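Local coordinates for protein agmatine N-acetyltransferase (Drosophila melanogaster, PDB 7CIW) that transfers the acetyl group of acetyl-CoA to the amine of agmatine, and probably also acylates arylalkylamines such as dopamine and serotonin, at residues 60-65 with 74-79; 78-83 with 114-119; 126-131 with 160-165; 181-186 with 211-216. The protein carries 1 engineered substitution. One frame throughout, in Å; residues are numbered along the deposited sequence.

Contact 1: residues 60-65 with 74-79; sequences GTCFVA and AVVAGP
F63 and V75 hold the tight part of this contact with a pair of backbone hydrogen bonds. V75 N donates to F63 O at 2.9 Å, and F63 N donates to V75 O at 3.0 Å. Their side chains run alongside each other and point the same way. V75 CG1 comes in at the edge of the F63 ring, near its plane, and lies 3.8 Å from F63 CB. It gets there because a chi1 of 63° sets it between its own N and carbonyl carbon. Helix 142-156 packs on this face, with T149 on F63 and both L146 and V150 on V75. Across the sheet, V64 CG1 sits 3.9 Å from A74 CB, and L22 of helix 19-30 touches both residues.

Strands 62-67 and 70-80 make an antiparallel beta hairpin within the GNAT sheet, and V75 also leans on L131, a CoA-binding residue of the neighbouring strand. Toward T61 the pairing slackens, although this end is buried too. A77 N still points to T61 O, but the bond is weak: 3.3 Å long, with an N-H...O angle of only 124°. The T61 side chain grips the same residue more closely. Its OG1 donates to A77 O at 2.6 Å, arriving from above the carbonyl plane, 50° out of it. On the V64 and A74 face, C62 SG rests 3.7 Å from V76 CG1.

Contact 2: residues 78-83 with 114-119; sequences GPKDSH and TDVCRR
S82 and R118 meet where the chain, leaving strand 70-80 and about to enter helix 84-95, passes the short helix 116-119 of this GNAT domain. The direct hydrogen bond between the segments comes from the R118 guanidinium. NH1 of R118 donates to S82 O at 2.7 Å, in the carbonyl plane and on a lone pair, while S82 CB lies over one face of the group. The same NH1 forms a salt bridge with D115 OD1 at 3.1 Å, this time in the guanidinium plane and using the syn lone pair of the carboxylate. Two acceptors on one nitrogen thus fix how the group is turned, and the R118 chain is extended from CG to NE to carry it there.

The apolar touches lie deeper. C117 SG packs against the backbone where D81 joins S82, 3.7 Å from D81 C. K80 and V116 cross at about a right angle, with K80 CE 3.7 Å from V116 CG2. Beyond CG the lysine chain is fully extended, which takes its amine past the valine.

There K80 NZ forms a salt bridge with E111 and donates to two waters, at 3.0 Å and 2.7 Å. Both waters donate to T114 OG1. The first also accepts from V116 N, so it bridges the lysine to the first turn of the short helix.

D81 provides the capping bond of the turn into helix 84-95: H83 N reaches D81 OD1 at 2.9 Å from 60° above the carboxylate plane.

Contact 3: residues 126-131 with 160-165; sequences LHVHAL and QLVSVD. With G0R (N-(4-carbamimidamidobutyl)ethanamide), chain C; COA (coenzyme A), chain B.
H127 turns the edge of its imidazole to the neighbouring strand and meets S163 there. H127 ND1 and S163 OG are hydrogen-bonded at 2.8 Å, with the hydroxyl oxygen in the ring plane; a chi1 of -172° swings the ring into this position. S163 OG also takes a weak bond from K80 NZ. Further along the ring edge, the D165 side chain crosses that of H127 at about a right angle, its carboxylate plane turned 59° from the ring. One water spans the pair, 2.9 Å from H127 NE2 and donating to D165 OD2 at 2.7 Å. The other carboxylate oxygen, D165 OD1, is hydrogen-bonded to T211 OG1.

On the opposite face of the sheet the valines pack together. V128 and V164 lie side by side, with V128 CB 3.8 Å from V164 CG2, whereas V128 and V162 cross obliquely. V164 CG2 then reaches the acetyl methyl of the bound acetylagmatine, 3.7 Å from its C1.

Regular parallel pairing carries the backbones as far as V128 N, which donates to S163 O at 2.9 Å. Past this point the strands part, and a water accepts from D165 N, donates to V128 O and accepts from the product amide N4. H129 and A130 form a classic beta bulge opposite V76. Just beyond it, L131 O accepts from N4P of coenzyme A at 2.7 Å, while L131 N makes a weak bond to the product carbonyl. Such a crossover through helix 142-156, whose bulged first strand splays from its parallel neighbour to admit the pantetheine arm, builds the acetyl-CoA site that is the hallmark of the GNAT fold.

Contact 4: residues 181-186 with 211-216; sequences QLINTL and TFVLHL
At the antiparallel edge of the GNAT sheet, where the C-terminal strand 208-215 pairs with the outermost strand 181-187, L182 lies across F212. L182 CD1 sits over one face of the phenyl ring in a CH-pi contact, 4.1 Å from the F212 ring centroid and 19° off the normal. Having CG anti to the backbone N (chi1 175°) brings the leucine branch over the ring, while L182 CB touches F212 CE2 at 3.7 Å. A172, V175 and Q176 of helix 169-177 also pack on F212.

The other face has I183 crossing V213 at about a right angle, with I183 CD1 3.7 Å from V213 CG1 and F120 touching both residues. Here the strand pairing slips by one residue: I183 and N184 both face T211, a classic beta bulge. I183 N donates to T211 O at 2.8 Å, nearly along the C=O axis, and T211 N donates to N184 O at 2.9 Å. A water also links the two side chains, accepting from N184 ND2 and donating to T211 OG1, whose protein partner is D165.

Toward the chain end the joint is more exposed and wetter. The Q181 chain bends at chi2 (107°) and lays its amide nearly coplanar with the H215 imidazole. Q181 OE1 faces the ring edge, 3.3 Å from H215 CD2. One water bridges Q181 OE1 and H215 NE2; a second accepts from both Q181 NE2 and H215 N, the latter at 2.9 Å.

From the N terminus the contacts come in series, with none enclosed by another. Contact 1 closes the hairpin of strands 62-67 and 70-80. Contact 2 starts on the residues where contact 1 ends, G78 and P79, and closes the excursion through helices 84-95 and 99-114. Contact 3 closes the crossover through helix 142-156, and contact 4 the long return from strand 181-187 to 208-215. Sheet pairing joins them across the strands: G78 O to H127 N links contacts 1 and 2 to contact 3, and V162 O to L214 N links contact 3 to contact 4. T114 and V116 of contact 2 also pack on I183, tying its helical segment to the far edge of the sheet.

Contact 1: residues 60-65 with 74-79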
# COMPACT_ATOMS: atom_id res chain seq x y z
N GLY A 60 13.92 -3.89 -3.98
CA GLY A 60 13.57 -5.03 -4.81
C GLY A 60 12.23 -5.63 -4.47
O GLY A 60 11.98 -6.79 -4.79
N THR A 61 11.37 -4.85 -3.83
CA THR A 61 10.09 -5.35 -3.33
C THR A 61 8.92 -4.67 -4.04
O THR A 61 7.80 -4.69 -3.53
CB THR A 61 10.01 -5.12 -1.82
OG1 THR A 61 10.46 -3.79 -1.53
CG2 THR A 61 10.90 -6.11 -1.10
N CYS A 62 9.18 -4.07 -5.19
CA CYS A 62 8.17 -3.39 -5.98
C CYS A 62 8.05 -4.10 -7.32
O CYS A 62 9.08 -4.40 -7.95
CB CYS A 62 8.56 -1.93 -6.19
SG CYS A 62 8.54 -0.99 -4.66
N PHE A 63 6.82 -4.43 -7.73
CA PHE A 63 6.61 -5.24 -8.93
C PHE A 63 5.52 -4.63 -9.80
O PHE A 63 4.61 -3.97 -9.31
CB PHE A 63 6.22 -6.68 -8.56
CG PHE A 63 7.26 -7.37 -7.73
CD1 PHE A 63 8.29 -8.08 -8.33
CD2 PHE A 63 7.22 -7.30 -6.35
CE1 PHE A 63 9.26 -8.71 -7.56
CE2 PHE A 63 8.18 -7.93 -5.58
CZ PHE A 63 9.20 -8.63 -6.19
N VAL A 64 5.64 -4.85 -11.11
CA VAL A 64 4.63 -4.41 -12.06
C VAL A 64 4.22 -5.56 -12.96
O VAL A 64 5.00 -6.48 -13.23
CB VAL A 64 5.12 -3.22 -12.92
CG1 VAL A 64 5.27 -1.98 -12.05
CG2 VAL A 64 6.43 -3.55 -13.64
N ALA A 65 2.98 -5.50 -13.44
CA ALA A 65 2.51 -6.36 -14.52
C ALA A 65 2.56 -5.57 -15.82
O ALA A 65 2.07 -4.43 -15.89
CB ALA A 65 1.09 -6.85 -14.24
N ALA A 74 0.48 -2.63 -10.42
CA ALA A 74 1.71 -2.41 -9.68
C ALA A 74 1.48 -2.64 -8.20
O ALA A 74 0.39 -2.41 -7.68
CB ALA A 74 2.24 -0.98 -9.88
N VAL A 75 2.54 -3.08 -7.52
CA VAL A 75 2.54 -3.19 -6.06
C VAL A 75 3.84 -2.61 -5.53
O VAL A 75 4.91 -2.78 -6.12
CB VAL A 75 2.33 -4.67 -5.62
CG1 VAL A 75 3.49 -5.57 -6.09
CG2 VAL A 75 2.09 -4.77 -4.09
N VAL A 76 3.74 -1.84 -4.45
CA VAL A 76 4.88 -1.22 -3.81
C VAL A 76 4.91 -1.73 -2.38
O VAL A 76 3.92 -1.62 -1.66
CB VAL A 76 4.79 0.32 -3.84
CG1 VAL A 76 5.90 0.94 -2.99
CG2 VAL A 76 4.86 0.82 -5.27
N ALA A 77 6.04 -2.32 -1.98
CA ALA A 77 6.16 -2.87 -0.63
C ALA A 77 7.53 -2.52 -0.09
O ALA A 77 8.47 -2.26 -0.84
CB ALA A 77 5.94 -4.39 -0.62
N GLY A 78 7.64 -2.51 1.24
CA GLY A 78 8.92 -2.29 1.87
C GLY A 78 8.96 -2.79 3.30
O GLY A 78 7.92 -3.08 3.91
N PRO A 79 10.16 -2.89 3.87
CA PRO A 79 10.32 -3.46 5.21
C PRO A 79 9.94 -2.50 6.32
O PRO A 79 10.02 -1.27 6.18
CB PRO A 79 11.82 -3.77 5.26
CG PRO A 79 12.41 -2.63 4.47
CD PRO A 79 11.44 -2.41 3.32

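Contact 2: residues 78-83 with 114-119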
# COMPACT_ATOMS: atom_id res chain seq x y z
N GLY A 78 7.64 -2.51 1.24
CA GLY A 78 8.92 -2.29 1.87
C GLY A 78 8.96 -2.79 3.30
O GLY A 78 7.92 -3.08 3.91
N PRO A 79 10.16 -2.89 3.87
CA PRO A 79 10.32 -3.46 5.21
C PRO A 79 9.94 -2.50 6.32
O PRO A 79 10.02 -1.27 6.18
CB PRO A 79 11.82 -3.77 5.26
CG PRO A 79 12.41 -2.63 4.47
CD PRO A 79 11.44 -2.41 3.32
N LYS A 80 9.56 -3.08 7.46
CA LYS A 80 9.42 -2.30 8.68
C LYS A 80 9.78 -3.18 9.87
O LYS A 80 9.74 -4.41 9.80
CB LYS A 80 8.00 -1.73 8.83
CG LYS A 80 6.91 -2.74 9.08
CD LYS A 80 5.54 -2.04 9.10
CE LYS A 80 4.44 -3.01 9.50
NZ LYS A 80 3.09 -2.36 9.44
N ASP A 81 10.17 -2.52 10.96
CA ASP A 81 10.52 -3.21 12.19
C ASP A 81 9.73 -2.63 13.36
O ASP A 81 8.79 -1.85 13.17
CB ASP A 81 12.03 -3.14 12.44
CG ASP A 81 12.54 -1.72 12.68
OD1 ASP A 81 11.72 -0.78 12.78
OD2 ASP A 81 13.78 -1.53 12.76
N SER A 82 10.11 -3.00 14.59
CA SER A 82 9.35 -2.57 15.76
C SER A 82 9.48 -1.08 16.05
O SER A 82 8.74 -0.57 16.90
CB SER A 82 9.80 -3.37 16.98
OG SER A 82 11.14 -3.08 17.30
N HIS A 83 10.38 -0.38 15.37
CA HIS A 83 10.50 1.07 15.49
C HIS A 83 9.54 1.81 14.58
O HIS A 83 9.39 3.03 14.71
CB HIS A 83 11.95 1.49 15.20
CG HIS A 83 12.25 2.92 15.55
ND1 HIS A 83 12.51 3.88 14.60
CD2 HIS A 83 12.34 3.54 16.75
CE1 HIS A 83 12.74 5.03 15.20
NE2 HIS A 83 12.64 4.86 16.50
N THR A 114 -1.63 -1.28 15.16
CA THR A 114 -1.36 -2.66 14.75
C THR A 114 -0.06 -3.19 15.35
O THR A 114 -0.02 -4.31 15.87
CB THR A 114 -1.33 -2.77 13.23
OG1 THR A 114 -0.40 -1.82 12.68
CG2 THR A 114 -2.70 -2.51 12.65
N ASP A 115 1.02 -2.40 15.26
CA ASP A 115 2.29 -2.68 15.95
C ASP A 115 2.68 -4.15 15.78
O ASP A 115 2.90 -4.88 16.75
CB ASP A 115 2.18 -2.29 17.42
CG ASP A 115 3.54 -2.10 18.10
OD1 ASP A 115 4.59 -2.24 17.44
OD2 ASP A 115 3.56 -1.80 19.31
N VAL A 116 2.77 -4.59 14.52
CA VAL A 116 2.68 -6.03 14.26
C VAL A 116 3.92 -6.77 14.74
O VAL A 116 3.86 -7.98 14.98
CB VAL A 116 2.44 -6.32 12.77
CG1 VAL A 116 1.06 -5.83 12.34
CG2 VAL A 116 3.59 -5.75 11.89
N CYS A 117 5.07 -6.10 14.82
CA CYS A 117 6.27 -6.79 15.27
C CYS A 117 6.15 -7.20 16.73
O CYS A 117 6.52 -8.33 17.11
CB CYS A 117 7.48 -5.89 15.04
SG CYS A 117 7.89 -5.81 13.24
N ARG A 118 5.59 -6.32 17.54
CA ARG A 118 5.32 -6.65 18.94
C ARG A 118 4.13 -7.59 19.06
O ARG A 118 4.14 -8.52 19.89
CB ARG A 118 5.05 -5.38 19.73
CG ARG A 118 6.23 -4.43 19.74
CD ARG A 118 6.08 -3.35 20.81
NE ARG A 118 7.34 -2.64 20.99
CZ ARG A 118 7.86 -1.81 20.10
NH1 ARG A 118 7.22 -1.56 18.96
NH2 ARG A 118 9.02 -1.21 20.35
N ARG A 119 3.09 -7.36 18.25
CA ARG A 119 1.87 -8.16 18.36
C ARG A 119 2.15 -9.64 18.13
O ARG A 119 1.63 -10.49 18.85
CB ARG A 119 0.83 -7.64 17.37
CG ARG A 119 -0.46 -8.46 17.30
CD ARG A 119 -1.38 -7.94 16.19
NE ARG A 119 -1.82 -6.57 16.45
CZ ARG A 119 -3.05 -6.25 16.86
NH1 ARG A 119 -3.96 -7.19 17.05
NH2 ARG A 119 -3.36 -4.97 17.08
O HOH W 1 2.37 -2.59 12.39
O HOH W 2 0.63 -3.16 10.04

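Contact 3: residues 126-131 with 160-165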
# COMPACT_ATOMS: atom_id res chain seq x y z
N LEU A 126 7.11 -7.35 6.03
CA LEU A 126 7.07 -6.73 4.71
C LEU A 126 5.71 -6.07 4.53
O LEU A 126 4.68 -6.76 4.49
CB LEU A 126 7.33 -7.76 3.61
CG LEU A 126 7.48 -7.23 2.19
CD1 LEU A 126 8.52 -6.12 2.11
CD2 LEU A 126 7.90 -8.37 1.27
N HIS A 127 5.69 -4.75 4.43
CA HIS A 127 4.44 -4.00 4.37
C HIS A 127 4.14 -3.58 2.94
O HIS A 127 4.99 -2.99 2.27
CB HIS A 127 4.53 -2.78 5.27
CG HIS A 127 3.23 -2.05 5.41
ND1 HIS A 127 2.23 -2.47 6.26
CD2 HIS A 127 2.75 -0.95 4.78
CE1 HIS A 127 1.20 -1.64 6.17
NE2 HIS A 127 1.49 -0.72 5.27
N VAL A 128 2.91 -3.83 2.49
CA VAL A 128 2.47 -3.42 1.16
C VAL A 128 1.93 -1.99 1.24
O VAL A 128 0.89 -1.75 1.86
CB VAL A 128 1.43 -4.38 0.58
CG1 VAL A 128 0.90 -3.86 -0.76
CG2 VAL A 128 2.05 -5.77 0.43
N HIS A 129 2.66 -1.04 0.64
CA HIS A 129 2.31 0.38 0.68
C HIS A 129 1.35 0.81 -0.42
O HIS A 129 0.64 1.81 -0.25
CB HIS A 129 3.58 1.24 0.59
CG HIS A 129 4.46 1.11 1.79
ND1 HIS A 129 4.11 1.60 3.03
CD2 HIS A 129 5.68 0.54 1.95
CE1 HIS A 129 5.07 1.35 3.89
NE2 HIS A 129 6.03 0.69 3.27
N ALA A 130 1.30 0.10 -1.54
CA ALA A 130 0.40 0.50 -2.62
C ALA A 130 0.11 -0.70 -3.52
O ALA A 130 1.00 -1.51 -3.76
CB ALA A 130 1.00 1.64 -3.44
N LEU A 131 -1.14 -0.80 -3.97
CA LEU A 131 -1.57 -1.84 -4.91
C LEU A 131 -2.59 -1.22 -5.84
O LEU A 131 -3.60 -0.69 -5.37
CB LEU A 131 -2.17 -3.02 -4.16
CG LEU A 131 -2.62 -4.17 -5.06
CD1 LEU A 131 -1.41 -4.89 -5.63
CD2 LEU A 131 -3.50 -5.12 -4.26
N GLN A 160 8.73 -13.00 8.26
CA GLN A 160 7.76 -13.98 8.73
C GLN A 160 6.33 -13.47 8.61
O GLN A 160 5.39 -14.19 8.97
CB GLN A 160 8.07 -14.36 10.18
CG GLN A 160 9.44 -15.04 10.32
CD GLN A 160 9.90 -15.09 11.76
OE1 GLN A 160 9.14 -15.47 12.65
NE2 GLN A 160 11.15 -14.71 12.00
N LEU A 161 6.14 -12.26 8.09
CA LEU A 161 4.83 -11.64 8.09
C LEU A 161 4.77 -10.66 6.94
O LEU A 161 5.77 -10.01 6.62
CB LEU A 161 4.56 -10.92 9.42
CG LEU A 161 3.11 -10.53 9.71
CD1 LEU A 161 2.29 -11.78 10.06
CD2 LEU A 161 3.05 -9.51 10.85
N VAL A 162 3.59 -10.57 6.31
CA VAL A 162 3.24 -9.51 5.36
C VAL A 162 2.06 -8.76 5.97
O VAL A 162 1.16 -9.38 6.53
CB VAL A 162 2.85 -10.06 3.97
CG1 VAL A 162 2.41 -8.93 3.03
CG2 VAL A 162 4.00 -10.85 3.37
N SER A 163 2.08 -7.43 5.87
CA SER A 163 0.96 -6.62 6.34
C SER A 163 0.52 -5.66 5.24
O SER A 163 1.29 -5.32 4.34
CB SER A 163 1.31 -5.82 7.60
OG SER A 163 2.45 -4.99 7.38
N VAL A 164 -0.74 -5.22 5.32
CA VAL A 164 -1.28 -4.31 4.31
C VAL A 164 -2.48 -3.56 4.89
O VAL A 164 -3.33 -4.16 5.56
CB VAL A 164 -1.65 -5.08 3.02
CG1 VAL A 164 -2.68 -6.20 3.31
CG2 VAL A 164 -2.16 -4.13 1.93
N ASP A 165 -2.52 -2.23 4.70
CA ASP A 165 -3.65 -1.41 5.14
C ASP A 165 -4.64 -1.30 3.99
O ASP A 165 -4.45 -0.48 3.09
CB ASP A 165 -3.21 -0.02 5.59
CG ASP A 165 -2.20 -0.05 6.72
OD1 ASP A 165 -2.31 -0.93 7.61
OD2 ASP A 165 -1.30 0.81 6.73
C10 G0R C . -0.40 7.04 -0.19
N12 G0R C . -1.34 8.05 -0.66
C1 G0R C . -2.10 -1.28 -0.43
C2 G0R C . -2.55 0.18 -0.45
C5 G0R C . -3.23 2.25 0.83
C6 G0R C . -2.07 3.18 1.22
C7 G0R C . -2.53 4.62 1.46
C8 G0R C . -2.19 5.62 0.35
N4 G0R C . -2.80 0.86 0.80
N9 G0R C . -0.79 5.94 0.27
N11 G0R C . 1.02 7.30 -0.26
O3 G0R C . -2.67 0.75 -1.49
N1A COA B . -14.29 -0.82 -8.33
C2A COA B . -15.36 -1.62 -8.60
N3A COA B . -15.21 -2.98 -8.64
C4A COA B . -14.01 -3.54 -8.43
C5A COA B . -12.96 -2.75 -8.17
C6A COA B . -13.12 -1.38 -8.12
N6A COA B . -12.28 -0.14 -7.87
N7A COA B . -11.86 -3.52 -7.98
C8A COA B . -12.22 -4.80 -8.12
N9A COA B . -13.54 -4.81 -8.39
C1B COA B . -14.43 -5.78 -8.67
C2B COA B . -13.92 -6.49 -9.95
O2B COA B . -14.32 -5.78 -11.18
C3B COA B . -14.38 -7.76 -9.86
O3B COA B . -15.80 -7.91 -10.11
P3B COA B . -16.44 -8.28 -11.60
O7A COA B . -15.47 -9.14 -12.39
O8A COA B . -17.80 -8.95 -11.42
O9A COA B . -16.63 -6.94 -12.30
C4B COA B . -14.27 -8.09 -8.26
O4B COA B . -14.34 -6.94 -7.62
C5B COA B . -13.00 -8.85 -7.93
O5B COA B . -11.94 -8.25 -8.65
P1A COA B . -10.34 -8.46 -8.17
O1A COA B . -10.21 -9.02 -6.75
O2A COA B . -9.62 -9.30 -9.21
O3A COA B . -9.74 -6.94 -8.14
P2A COA B . -8.35 -6.40 -8.83
O4A COA B . -8.47 -6.43 -10.32
O5A COA B . -7.18 -7.20 -8.30
O6A COA B . -8.34 -4.85 -8.30
CBP COA B . -7.66 -3.27 -6.74
CCP COA B . -8.32 -4.61 -6.93
CDP COA B . -6.14 -3.44 -7.09
CEP COA B . -7.81 -2.81 -5.28
CAP COA B . -8.37 -2.27 -7.64
OAP COA B . -9.68 -2.08 -7.17
C9P COA B . -7.68 -0.89 -7.70
O9P COA B . -6.70 -0.68 -8.34
N8P COA B . -8.30 0.21 -6.98
C7P COA B . -7.76 1.58 -7.02
C6P COA B . -6.48 1.82 -6.10
C5P COA B . -6.82 1.26 -4.74
O5P COA B . -7.80 1.61 -4.14
N4P COA B . -5.86 0.26 -4.20
C3P COA B . -6.03 -0.43 -2.94
C2P COA B . -5.91 0.49 -1.72
S1P COA B . -5.93 -0.72 -0.37
O HOH W 3 -0.05 1.56 4.42
O HOH W 4 -1.16 -0.38 2.87

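Contact 4: residues 181-186 with 211-216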
# COMPACT_ATOMS: atom_id res chain seq x y z
N GLN A 181 -5.54 -12.43 7.41
CA GLN A 181 -6.41 -12.26 8.57
C GLN A 181 -6.51 -10.79 8.96
O GLN A 181 -5.50 -10.08 9.00
CB GLN A 181 -5.91 -13.07 9.77
CG GLN A 181 -5.98 -14.58 9.58
CD GLN A 181 -4.62 -15.19 9.37
OE1 GLN A 181 -3.75 -15.10 10.23
NE2 GLN A 181 -4.42 -15.82 8.21
N LEU A 182 -7.72 -10.36 9.29
CA LEU A 182 -7.96 -8.99 9.73
C LEU A 182 -7.43 -8.78 11.14
O LEU A 182 -7.69 -9.59 12.03
CB LEU A 182 -9.46 -8.71 9.70
CG LEU A 182 -9.93 -7.36 10.23
CD1 LEU A 182 -9.47 -6.25 9.29
CD2 LEU A 182 -11.46 -7.39 10.35
N ILE A 183 -6.73 -7.66 11.37
CA ILE A 183 -6.21 -7.40 12.71
C ILE A 183 -6.61 -6.04 13.26
O ILE A 183 -6.42 -5.78 14.46
CB ILE A 183 -4.67 -7.54 12.78
CG1 ILE A 183 -3.98 -6.51 11.89
CG2 ILE A 183 -4.22 -8.97 12.43
CD1 ILE A 183 -2.53 -6.29 12.28
N ASN A 184 -7.17 -5.16 12.42
CA ASN A 184 -7.52 -3.82 12.89
C ASN A 184 -8.49 -3.15 11.92
O ASN A 184 -8.33 -3.27 10.71
CB ASN A 184 -6.28 -2.93 13.04
CG ASN A 184 -6.56 -1.68 13.89
OD1 ASN A 184 -6.72 -1.78 15.10
ND2 ASN A 184 -6.59 -0.52 13.25
N THR A 185 -9.44 -2.40 12.48
CA THR A 185 -10.38 -1.60 11.70
C THR A 185 -10.44 -0.20 12.30
O THR A 185 -10.62 -0.05 13.51
CB THR A 185 -11.78 -2.23 11.70
OG1 THR A 185 -11.71 -3.58 11.22
CG2 THR A 185 -12.74 -1.42 10.83
N LEU A 186 -10.26 0.80 11.46
CA LEU A 186 -10.42 2.19 11.87
C LEU A 186 -11.38 2.85 10.90
O LEU A 186 -11.08 2.97 9.71
CB LEU A 186 -9.08 2.92 11.89
CG LEU A 186 -9.08 4.42 12.16
CD1 LEU A 186 -9.86 4.74 13.43
CD2 LEU A 186 -7.63 4.92 12.24
N THR A 211 -6.70 -3.41 8.35
CA THR A 211 -5.34 -3.92 8.23
C THR A 211 -5.35 -5.44 8.32
O THR A 211 -5.92 -6.01 9.25
CB THR A 211 -4.45 -3.33 9.32
OG1 THR A 211 -4.43 -1.91 9.16
CG2 THR A 211 -3.02 -3.86 9.20
N PHE A 212 -4.70 -6.08 7.34
CA PHE A 212 -4.62 -7.53 7.25
C PHE A 212 -3.15 -7.96 7.29
O PHE A 212 -2.26 -7.22 6.85
CB PHE A 212 -5.24 -8.05 5.96
CG PHE A 212 -6.74 -7.94 5.89
CD1 PHE A 212 -7.36 -6.74 5.54
CD2 PHE A 212 -7.52 -9.05 6.13
CE1 PHE A 212 -8.74 -6.66 5.45
CE2 PHE A 212 -8.90 -8.98 6.04
CZ PHE A 212 -9.51 -7.79 5.71
N VAL A 213 -2.92 -9.17 7.80
CA VAL A 213 -1.59 -9.77 7.77
C VAL A 213 -1.67 -11.18 7.21
O VAL A 213 -2.70 -11.85 7.25
CB VAL A 213 -0.92 -9.81 9.17
CG1 VAL A 213 -0.84 -8.42 9.75
CG2 VAL A 213 -1.69 -10.74 10.09
N LEU A 214 -0.53 -11.63 6.68
CA LEU A 214 -0.35 -13.00 6.23
C LEU A 214 0.91 -13.55 6.88
O LEU A 214 1.97 -12.93 6.80
CB LEU A 214 -0.21 -13.06 4.71
CG LEU A 214 0.00 -14.48 4.15
CD1 LEU A 214 -1.31 -15.27 4.20
CD2 LEU A 214 0.56 -14.41 2.73
N HIS A 215 0.79 -14.70 7.53
CA HIS A 215 1.95 -15.32 8.16
C HIS A 215 2.71 -16.15 7.13
O HIS A 215 2.12 -16.99 6.45
CB HIS A 215 1.52 -16.19 9.34
CG HIS A 215 0.83 -15.41 10.42
ND1 HIS A 215 1.51 -14.89 11.50
CD2 HIS A 215 -0.45 -15.03 10.56
CE1 HIS A 215 0.67 -14.23 12.27
NE2 HIS A 215 -0.53 -14.30 11.73
N LEU A 216 4.01 -15.88 7.02
CA LEU A 216 4.88 -16.57 6.06
C LEU A 216 5.61 -17.73 6.69
O LEU A 216 5.87 -17.71 7.90
CB LEU A 216 5.90 -15.60 5.47
CG LEU A 216 5.30 -14.44 4.69
CD1 LEU A 216 6.41 -13.60 4.09
CD2 LEU A 216 4.35 -14.95 3.60
OXT LEU A 216 5.97 -18.69 6.00
O HOH W 5 -3.02 -13.55 12.37
O HOH W 6 -1.68 -16.17 7.69
O HOH W 7 -6.53 -0.36 10.32